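Local coordinates for protein phosphodiesterase (PDB 7D7P) that belongs to the all-helical phosphodiesterase family of the HD superfamily and holds a zinc ion and a magnesium ion side by side in its core, at residues Leu140-Ser145 against Ala208-Cys213; Ser145-His150 against Thr258-Asn263; Ile214-Met219 against His223-Lys228. One frame throughout, in Å; residues are numbered along the deposited sequence.

Contact 1: Leu140-Ser145 against Ala208-Cys213; sequences LIAALS and AVIINC
Ile210 lies against both Ile141 and Ala142, and these three aliphatic side chains make up the contact. Its terminal methyl meets the branch of the other isoleucine: Ile210 CD1 is 3.9 Å from Ile141 CG2 and 4.1 Å from Ile141 CB, the two chains crossing at a slant. Lower on the same side chain, Ile210 CG1 sits 4.1 Å from Ala142 CB. The small methyl of Ala142 points toward helix 200-215 and allows the backbones to draw close, with the CA atoms of Ala142 and Ile210 5.1 Å apart. Ile210 itself leaves its helix obliquely to the partner; with CG1 opposite the carbonyl carbon (chi1 -70°) and the chain extended beyond it (chi2 170°), CD1 is carried over to Ile141. The pairs that meet here are apolar and buried, and they interact by van der Waals packing.

One step back, the last turn of helix 133-145 is tied together by its own polar groups. Ile141 O accepts both Ser145 N, at 3.0 Å, and Ser145 OG, at 2.9 Å, which satisfies the buried hydroxyl within its own helix. On the other side, Cys213 N donates to Val209 O at 3.0 Å in the regular pattern of helix 200-215.

Further helices enclose the pair. Trp93 of helix 87-99 packs on Ile141, while Phe184 of helix 174-187 touches Ile210. Leu256 of helix 245-260 reaches Ala143 and Cys213, and helix 109-126 lies along Leu140, Ala143 and Leu144, so the junction lies among four further helices.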
loop_
_atom_site.group_PDB
_atom_site.type_symbol
_atom_site.label_atom_id
_atom_site.label_comp_id
_atom_site.label_asym_id
_atom_site.label_seq_id
_atom_site.Cartn_x
_atom_site.Cartn_y
_atom_site.Cartn_z
ATOM N N LEU A 140 10.223 30.883 6.632
ATOM C CA LEU A 140 9.035 31.372 7.328
ATOM C C LEU A 140 8.141 32.181 6.396
ATOM O O LEU A 140 6.915 32.024 6.410
ATOM C CB LEU A 140 9.440 32.211 8.541
ATOM C CG LEU A 140 10.308 31.536 9.607
ATOM C CD1 LEU A 140 10.428 32.418 10.848
ATOM C CD2 LEU A 140 9.758 30.167 9.969
ATOM N N ILE A 141 8.738 33.055 5.580
ATOM C CA ILE A 141 7.957 33.855 4.641
ATOM C C ILE A 141 7.336 32.968 3.569
ATOM O O ILE A 141 6.158 33.120 3.225
ATOM C CB ILE A 141 8.835 34.959 4.022
ATOM C CG1 ILE A 141 9.316 35.930 5.102
ATOM C CG2 ILE A 141 8.078 35.699 2.926
ATOM C CD1 ILE A 141 10.353 36.925 4.613
ATOM N N ALA A 142 8.113 32.025 3.029
ATOM C CA ALA A 142 7.605 31.162 1.968
ATOM C C ALA A 142 6.437 30.311 2.450
ATOM O O ALA A 142 5.449 30.136 1.727
ATOM C CB ALA A 142 8.727 30.272 1.434
ATOM N N ALA A 143 6.533 29.771 3.669
ATOM C CA ALA A 143 5.477 28.900 4.181
ATOM C C ALA A 143 4.161 29.653 4.336
ATOM O O ALA A 143 3.093 29.132 3.993
ATOM C CB ALA A 143 5.902 28.287 5.517
ATOM N N LEU A 144 4.218 30.881 4.850
ATOM C CA LEU A 144 2.997 31.653 5.050
ATOM C C LEU A 144 2.432 32.175 3.735
ATOM O O LEU A 144 1.221 32.398 3.628
ATOM C CB LEU A 144 3.273 32.814 6.004
ATOM C CG LEU A 144 2.171 33.264 6.960
ATOM C CD1 LEU A 144 1.452 32.087 7.596
ATOM C CD2 LEU A 144 2.790 34.144 8.024
ATOM N N SER A 145 3.282 32.358 2.728
ATOM C CA SER A 145 2.898 32.950 1.455
ATOM C C SER A 145 2.630 31.921 0.365
ATOM O O SER A 145 2.297 32.306 -0.759
ATOM C CB SER A 145 4.000 33.905 0.975
ATOM O OG SER A 145 4.281 34.907 1.938
ATOM N N ALA A 208 15.799 33.551 -3.908
ATOM C CA ALA A 208 15.966 32.263 -4.573
ATOM C C ALA A 208 15.344 31.132 -3.762
ATOM O O ALA A 208 14.747 30.210 -4.329
ATOM C CB ALA A 208 17.448 31.991 -4.823
ATOM N N VAL A 209 15.472 31.189 -2.435
ATOM C CA VAL A 209 14.917 30.139 -1.588
ATOM C C VAL A 209 13.393 30.167 -1.626
ATOM O O VAL A 209 12.744 29.120 -1.728
ATOM C CB VAL A 209 15.453 30.276 -0.150
ATOM C CG1 VAL A 209 14.640 29.421 0.807
ATOM C CG2 VAL A 209 16.924 29.885 -0.092
ATOM N N ILE A 210 12.799 31.362 -1.551
ATOM C CA ILE A 210 11.343 31.478 -1.553
ATOM C C ILE A 210 10.769 30.999 -2.882
ATOM O O ILE A 210 9.786 30.251 -2.915
ATOM C CB ILE A 210 10.920 32.925 -1.244
ATOM C CG1 ILE A 210 11.212 33.268 0.220
ATOM C CG2 ILE A 210 9.444 33.131 -1.566
ATOM C CD1 ILE A 210 11.056 34.740 0.546
ATOM N N ILE A 211 11.374 31.425 -3.995
ATOM C CA ILE A 211 10.875 31.035 -5.312
ATOM C C ILE A 211 10.941 29.522 -5.480
ATOM O O ILE A 211 9.948 28.875 -5.840
ATOM C CB ILE A 211 11.658 31.759 -6.422
ATOM C CG1 ILE A 211 11.304 33.249 -6.451
ATOM C CG2 ILE A 211 11.380 31.112 -7.781
ATOM C CD1 ILE A 211 12.233 34.082 -7.326
ATOM N N ASN A 212 12.110 28.933 -5.209
ATOM C CA ASN A 212 12.288 27.502 -5.436
ATOM C C ASN A 212 11.384 26.676 -4.531
ATOM O O ASN A 212 10.831 25.659 -4.961
ATOM C CB ASN A 212 13.752 27.111 -5.227
ATOM C CG ASN A 212 14.016 25.649 -5.551
ATOM O OD1 ASN A 212 14.048 24.798 -4.661
ATOM N ND2 ASN A 212 14.204 25.352 -6.832
ATOM N N CYS A 213 11.214 27.094 -3.277
ATOM C CA CYS A 213 10.420 26.295 -2.350
ATOM C C CYS A 213 8.933 26.383 -2.671
ATOM O O CYS A 213 8.227 25.370 -2.616
ATOM C CB CYS A 213 10.704 26.717 -0.908
ATOM S SG CYS A 213 12.322 26.145 -0.304
#

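Contact 2: Ser145-His150 against Thr258-Asn263; sequences SHDLDH and TADLHN. With ZN (zinc ion), chain G; MG (magnesium ion), chain H.
His146 and Asp260 come together at a zinc ion from two distant parts of the chain. The imidazole binds the metal through NE2, with His146 NE2 2.2 Å from zinc, and Asp260 OD1 binds it at 2.3 Å. These two ligand atoms are close because they share the ion, not because they are hydrogen-bonded; ring and carboxylate planes stand 78° apart. The other ring nitrogen, His146 ND1, is hydrogen-bonded to Ala143 O in the preceding helix, which helps to set the rotation of the ring with NE2 toward the metal. The backbone contributes as well: His146 O accepts a hydrogen bond from a water that coordinates magnesium.

Next in sequence, Asp147 spans the two metals, with OD2 2.2 Å from zinc and OD1 2.2 Å from magnesium. This consecutive His-Asp pair is the signature of the HD superfamily. A second bridge is a water 2.5 Å from zinc and 2.0 Å from magnesium; it donates to Asp260 OD2 at 2.6 Å, so Asp260 holds zinc with OD1 and the bridging water with OD2. From Asp147 the chain makes a type II beta turn to His150, closed by His150 N on Asp147 O at 3.2 Å. The His150 ring then presents its edge to another magnesium-bound water.

His111, on helix 109-126, completes the protein ligands of zinc. The loop after helix 133-145 thus faces the C-terminal end of helix 245-260 across the metals, with helix 174-187 packed against Asp147 through His179.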
loop_
_atom_site.group_PDB
_atom_site.type_symbol
_atom_site.label_atom_id
_atom_site.label_comp_id
_atom_site.label_asym_id
_atom_site.label_seq_id
_atom_site.Cartn_x
_atom_site.Cartn_y
_atom_site.Cartn_z
ATOM N N SER A 145 3.282 32.358 2.728
ATOM C CA SER A 145 2.898 32.950 1.455
ATOM C C SER A 145 2.630 31.921 0.365
ATOM O O SER A 145 2.297 32.306 -0.759
ATOM C CB SER A 145 4.000 33.905 0.975
ATOM O OG SER A 145 4.281 34.907 1.938
ATOM N N HIS A 146 2.758 30.627 0.667
ATOM C CA HIS A 146 2.862 29.624 -0.390
ATOM C C HIS A 146 1.559 29.399 -1.150
ATOM O O HIS A 146 1.597 28.819 -2.239
ATOM C CB HIS A 146 3.353 28.298 0.191
ATOM C CG HIS A 146 2.267 27.472 0.802
ATOM N ND1 HIS A 146 1.763 27.719 2.060
ATOM C CD2 HIS A 146 1.580 26.408 0.323
ATOM C CE1 HIS A 146 0.817 26.839 2.333
ATOM N NE2 HIS A 146 0.687 26.032 1.296
ATOM N N ASP A 147 0.415 29.830 -0.613
ATOM C CA ASP A 147 -0.869 29.609 -1.270
ATOM C C ASP A 147 -1.659 30.905 -1.414
ATOM O O ASP A 147 -2.890 30.885 -1.396
ATOM C CB ASP A 147 -1.698 28.568 -0.516
ATOM C CG ASP A 147 -1.559 27.173 -1.099
ATOM O OD1 ASP A 147 -1.157 27.048 -2.275
ATOM O OD2 ASP A 147 -1.857 26.198 -0.377
ATOM N N LEU A 148 -0.964 32.033 -1.563
ATOM C CA LEU A 148 -1.627 33.334 -1.603
ATOM C C LEU A 148 -2.636 33.416 -2.745
ATOM O O LEU A 148 -2.334 33.049 -3.886
ATOM C CB LEU A 148 -0.588 34.444 -1.749
ATOM C CG LEU A 148 0.124 34.913 -0.479
ATOM C CD1 LEU A 148 1.415 35.617 -0.850
ATOM C CD2 LEU A 148 -0.776 35.834 0.330
ATOM N N ASP A 149 -3.838 33.906 -2.424
ATOM C CA ASP A 149 -4.902 34.152 -3.400
ATOM C C ASP A 149 -5.359 32.871 -4.096
ATOM O O ASP A 149 -5.815 32.899 -5.240
ATOM C CB ASP A 149 -4.482 35.208 -4.429
ATOM C CG ASP A 149 -5.659 35.774 -5.205
ATOM O OD1 ASP A 149 -6.733 35.982 -4.602
ATOM O OD2 ASP A 149 -5.507 36.007 -6.424
ATOM N N HIS A 150 -5.238 31.736 -3.412
ATOM C CA HIS A 150 -5.869 30.511 -3.883
ATOM C C HIS A 150 -7.383 30.693 -3.907
ATOM O O HIS A 150 -7.954 31.374 -3.050
ATOM C CB HIS A 150 -5.481 29.348 -2.967
ATOM C CG HIS A 150 -5.447 28.014 -3.646
ATOM N ND1 HIS A 150 -6.589 27.341 -4.021
ATOM C CD2 HIS A 150 -4.409 27.217 -3.994
ATOM C CE1 HIS A 150 -6.257 26.191 -4.582
ATOM N NE2 HIS A 150 -4.940 26.092 -4.578
ATOM N N THR A 258 6.859 18.814 2.563
ATOM C CA THR A 258 6.400 17.976 3.667
ATOM C C THR A 258 5.398 18.719 4.543
ATOM O O THR A 258 4.360 18.163 4.920
ATOM C CB THR A 258 7.590 17.506 4.507
ATOM O OG1 THR A 258 8.543 16.844 3.670
ATOM C CG2 THR A 258 7.128 16.550 5.605
ATOM N N ALA A 259 5.690 19.980 4.877
ATOM C CA ALA A 259 4.784 20.739 5.733
ATOM C C ALA A 259 3.481 21.073 5.019
ATOM O O ALA A 259 2.439 21.206 5.670
ATOM C CB ALA A 259 5.460 22.020 6.224
ATOM N N ASP A 260 3.520 21.215 3.691
ATOM C CA ASP A 260 2.300 21.481 2.936
ATOM C C ASP A 260 1.309 20.331 3.070
ATOM O O ASP A 260 0.097 20.553 3.171
ATOM C CB ASP A 260 2.640 21.731 1.466
ATOM C CG ASP A 260 1.490 22.360 0.700
ATOM O OD1 ASP A 260 0.552 22.867 1.348
ATOM O OD2 ASP A 260 1.523 22.350 -0.550
ATOM N N LEU A 261 1.806 19.097 3.078
ATOM C CA LEU A 261 0.959 17.914 3.226
ATOM C C LEU A 261 0.842 17.524 4.701
ATOM O O LEU A 261 1.236 16.439 5.126
ATOM C CB LEU A 261 1.511 16.765 2.390
ATOM C CG LEU A 261 1.771 17.046 0.908
ATOM C CD1 LEU A 261 2.337 15.814 0.213
ATOM C CD2 LEU A 261 0.503 17.522 0.217
ATOM N N HIS A 262 0.282 18.444 5.489
ATOM C CA HIS A 262 0.216 18.264 6.935
ATOM C C HIS A 262 -0.945 17.389 7.389
ATOM O O HIS A 262 -0.939 16.943 8.542
ATOM C CB HIS A 262 0.134 19.627 7.635
ATOM C CG HIS A 262 -1.014 20.478 7.183
ATOM N ND1 HIS A 262 -2.325 20.190 7.496
ATOM C CD2 HIS A 262 -1.043 21.614 6.447
ATOM C CE1 HIS A 262 -3.114 21.110 6.967
ATOM N NE2 HIS A 262 -2.361 21.985 6.326
ATOM N N ASN A 263 -1.926 17.126 6.523
ATOM C CA ASN A 263 -3.110 16.374 6.942
ATOM C C ASN A 263 -2.783 14.997 7.516
ATOM O O ASN A 263 -3.254 14.696 8.628
ATOM C CB ASN A 263 -4.092 16.262 5.769
ATOM C CG ASN A 263 -4.919 17.514 5.583
ATOM O OD1 ASN A 263 -4.596 18.571 6.120
ATOM N ND2 ASN A 263 -5.996 17.400 4.813
HETATM ZN ZN ZN G . -0.731 24.540 0.523
HETATM MG MG MG H . -0.450 25.297 -3.330
HETATM O O HOH W 1 1.559 26.252 -3.460
HETATM O O HOH W 2 -2.336 24.093 -2.988
HETATM O O HOH W 3 0.324 24.298 -1.721
HETATM O O HOH W 4 -2.220 22.900 -0.338
HETATM O O HOH W 5 -1.302 25.932 -5.072
#

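Contact 3: Ile214-Met219 against His223-Lys228; sequences ILNTDM and HTKLSK
Lys225 reaches across to Asn216 and wraps its aliphatic chain over the amide oxygen before its amine grips the same residue twice. The CB of Lys225 already points at the opposite segment. Further out, Lys225 CG lies 3.8 Å from Asn216 OD1 and Lys225 CD approaches that oxygen to 3.4 Å. The chain then bends at chi3 (-67°) and again at chi4 (-62°), which curls it back and places Lys225 CE 3.6 Å from Asn216 O. At the tip, Lys225 NZ donates to Asn216 OD1 at 2.9 Å and to Asn216 O at 3.1 Å, in each case in the carbonyl plane and on a lone pair. Thr221 O, from the short link between the segments, accepts from NZ as well. The carbonyl oxygens Asn216 O, Asn216 OD1 and Thr221 O probably offset the charge of the buried amine.

The amide is itself held in place. Asn216 ND2 donates to Asn212 O, one turn back in the helix, which settles which way round the amide lies and leaves OD1 for the lysine. A water donates to Asn216 OD1 at 3.0 Å and more weakly to Thr224 OG1. Asn216 also sits inside a type I beta turn from Leu215 to Asp218, where helix 200-215 gives out; Thr217 N donates to Ile214 O at 3.0 Å.

These two bonds from Lys225 NZ to Asn216 tie the turn just after helix 200-215 to the first turn of helix 222-234. Trp323 of helix 305-330 packs on Lys225, and Thr217 meets helix 245-260 through Leu256.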
loop_
_atom_site.group_PDB
_atom_site.type_symbol
_atom_site.label_atom_id
_atom_site.label_comp_id
_atom_site.label_asym_id
_atom_site.label_seq_id
_atom_site.Cartn_x
_atom_site.Cartn_y
_atom_site.Cartn_z
ATOM N N ILE A 214 8.441 27.576 -3.026
ATOM C CA ILE A 214 7.027 27.705 -3.373
ATOM C C ILE A 214 6.723 26.979 -4.680
ATOM O O ILE A 214 5.700 26.291 -4.799
ATOM C CB ILE A 214 6.620 29.188 -3.439
ATOM C CG1 ILE A 214 6.586 29.794 -2.034
ATOM C CG2 ILE A 214 5.259 29.345 -4.112
ATOM C CD1 ILE A 214 6.258 31.277 -2.009
ATOM N N LEU A 215 7.601 27.112 -5.678
ATOM C CA LEU A 215 7.386 26.415 -6.943
ATOM C C LEU A 215 7.428 24.904 -6.765
ATOM O O LEU A 215 6.778 24.171 -7.520
ATOM C CB LEU A 215 8.425 26.852 -7.976
ATOM C CG LEU A 215 8.245 28.232 -8.615
ATOM C CD1 LEU A 215 9.368 28.515 -9.598
ATOM C CD2 LEU A 215 6.890 28.341 -9.303
ATOM N N ASN A 216 8.176 24.418 -5.776
ATOM C CA ASN A 216 8.231 22.987 -5.509
ATOM C C ASN A 216 7.058 22.489 -4.671
ATOM O O ASN A 216 6.992 21.288 -4.387
ATOM C CB ASN A 216 9.554 22.626 -4.831
ATOM C CG ASN A 216 10.627 22.236 -5.832
ATOM O OD1 ASN A 216 10.586 21.150 -6.410
ATOM N ND2 ASN A 216 11.586 23.130 -6.053
ATOM N N THR A 217 6.131 23.363 -4.275
ATOM C CA THR A 217 4.876 22.889 -3.708
ATOM C C THR A 217 3.899 22.429 -4.781
ATOM O O THR A 217 2.827 21.916 -4.444
ATOM C CB THR A 217 4.218 23.970 -2.843
ATOM O OG1 THR A 217 3.864 25.094 -3.654
ATOM C CG2 THR A 217 5.163 24.416 -1.730
ATOM N N ASP A 218 4.246 22.607 -6.055
ATOM C CA ASP A 218 3.458 22.068 -7.154
ATOM C C ASP A 218 3.478 20.546 -7.098
ATOM O O ASP A 218 4.539 19.926 -7.219
ATOM C CB ASP A 218 4.017 22.573 -8.488
ATOM C CG ASP A 218 3.176 22.151 -9.687
ATOM O OD1 ASP A 218 2.173 21.428 -9.508
ATOM O OD2 ASP A 218 3.520 22.551 -10.820
ATOM N N MET A 219 2.298 19.948 -6.908
ATOM C CA MET A 219 2.207 18.494 -6.802
ATOM C C MET A 219 2.757 17.795 -8.040
ATOM O O MET A 219 3.193 16.640 -7.955
ATOM C CB MET A 219 0.756 18.077 -6.560
ATOM C CG MET A 219 0.150 18.624 -5.274
ATOM S SD MET A 219 1.081 18.161 -3.800
ATOM C CE MET A 219 1.168 16.381 -4.002
ATOM N N HIS A 223 6.954 13.690 -7.782
ATOM C CA HIS A 223 7.669 12.473 -8.161
ATOM C C HIS A 223 9.151 12.746 -8.410
ATOM O O HIS A 223 10.006 11.933 -8.039
ATOM C CB HIS A 223 7.014 11.852 -9.400
ATOM C CG HIS A 223 7.524 10.485 -9.743
ATOM N ND1 HIS A 223 7.143 9.350 -9.057
ATOM C CD2 HIS A 223 8.382 10.071 -10.705
ATOM C CE1 HIS A 223 7.746 8.298 -9.581
ATOM N NE2 HIS A 223 8.505 8.708 -10.582
ATOM N N THR A 224 9.477 13.883 -9.033
ATOM C CA THR A 224 10.882 14.185 -9.304
ATOM C C THR A 224 11.680 14.336 -8.013
ATOM O O THR A 224 12.814 13.852 -7.920
ATOM C CB THR A 224 11.007 15.449 -10.158
ATOM O OG1 THR A 224 10.600 16.591 -9.393
ATOM C CG2 THR A 224 10.158 15.342 -11.417
ATOM N N LYS A 225 11.109 15.000 -7.005
ATOM C CA LYS A 225 11.810 15.125 -5.734
ATOM C C LYS A 225 11.909 13.783 -5.022
ATOM O O LYS A 225 12.913 13.511 -4.355
ATOM C CB LYS A 225 11.116 16.156 -4.842
ATOM C CG LYS A 225 11.418 17.597 -5.220
ATOM C CD LYS A 225 10.867 18.570 -4.188
ATOM C CE LYS A 225 9.345 18.570 -4.185
ATOM N NZ LYS A 225 8.783 19.017 -5.490
ATOM N N LEU A 226 10.891 12.931 -5.163
ATOM C CA LEU A 226 10.935 11.617 -4.530
ATOM C C LEU A 226 12.035 10.749 -5.133
ATOM O O LEU A 226 12.734 10.032 -4.407
ATOM C CB LEU A 226 9.574 10.932 -4.659
ATOM C CG LEU A 226 9.440 9.557 -4.000
ATOM C CD1 LEU A 226 9.820 9.611 -2.527
ATOM C CD2 LEU A 226 8.032 9.012 -4.179
ATOM N N SER A 227 12.206 10.807 -6.459
ATOM C CA SER A 227 13.253 10.029 -7.119
ATOM C C SER A 227 14.642 10.481 -6.686
ATOM O O SER A 227 15.531 9.649 -6.466
ATOM C CB SER A 227 13.119 10.135 -8.639
ATOM O OG SER A 227 11.845 9.709 -9.090
ATOM N N LYS A 228 14.853 11.793 -6.570
ATOM C CA LYS A 228 16.164 12.295 -6.166
ATOM C C LYS A 228 16.467 11.940 -4.717
ATOM O O LYS A 228 17.618 11.648 -4.370
ATOM C CB LYS A 228 16.235 13.808 -6.384
ATOM C CG LYS A 228 16.063 14.224 -7.838
ATOM C CD LYS A 228 16.046 15.736 -7.990
ATOM C CE LYS A 228 15.801 16.143 -9.436
ATOM N NZ LYS A 228 15.746 17.624 -9.597
HETATM O O HOH W 6 11.960 19.593 -8.543
#

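How the contacts relate
All three contacts fall within the phosphodiesterase family region of the chain, their centres 11 Å (contacts 1 and 2) and 14 Å (1 and 3, 2 and 3) apart. Contact 1 closes before contact 3 opens, and both use helix 200-215, the first along its body and the third at its end. Contact 2 begins at Ser145, which it shares with contact 1, and closes a long loop of chain within which contact 3 is nested. Ile214 joins the three by packing near Ala142, Ser145 and His146, while Thr217 abuts Asp260. Through Ile214 and Thr217, the metal-binding segments of contact 2 thus pack against the connection between helix 200-215 and helix 222-234 in contact 3.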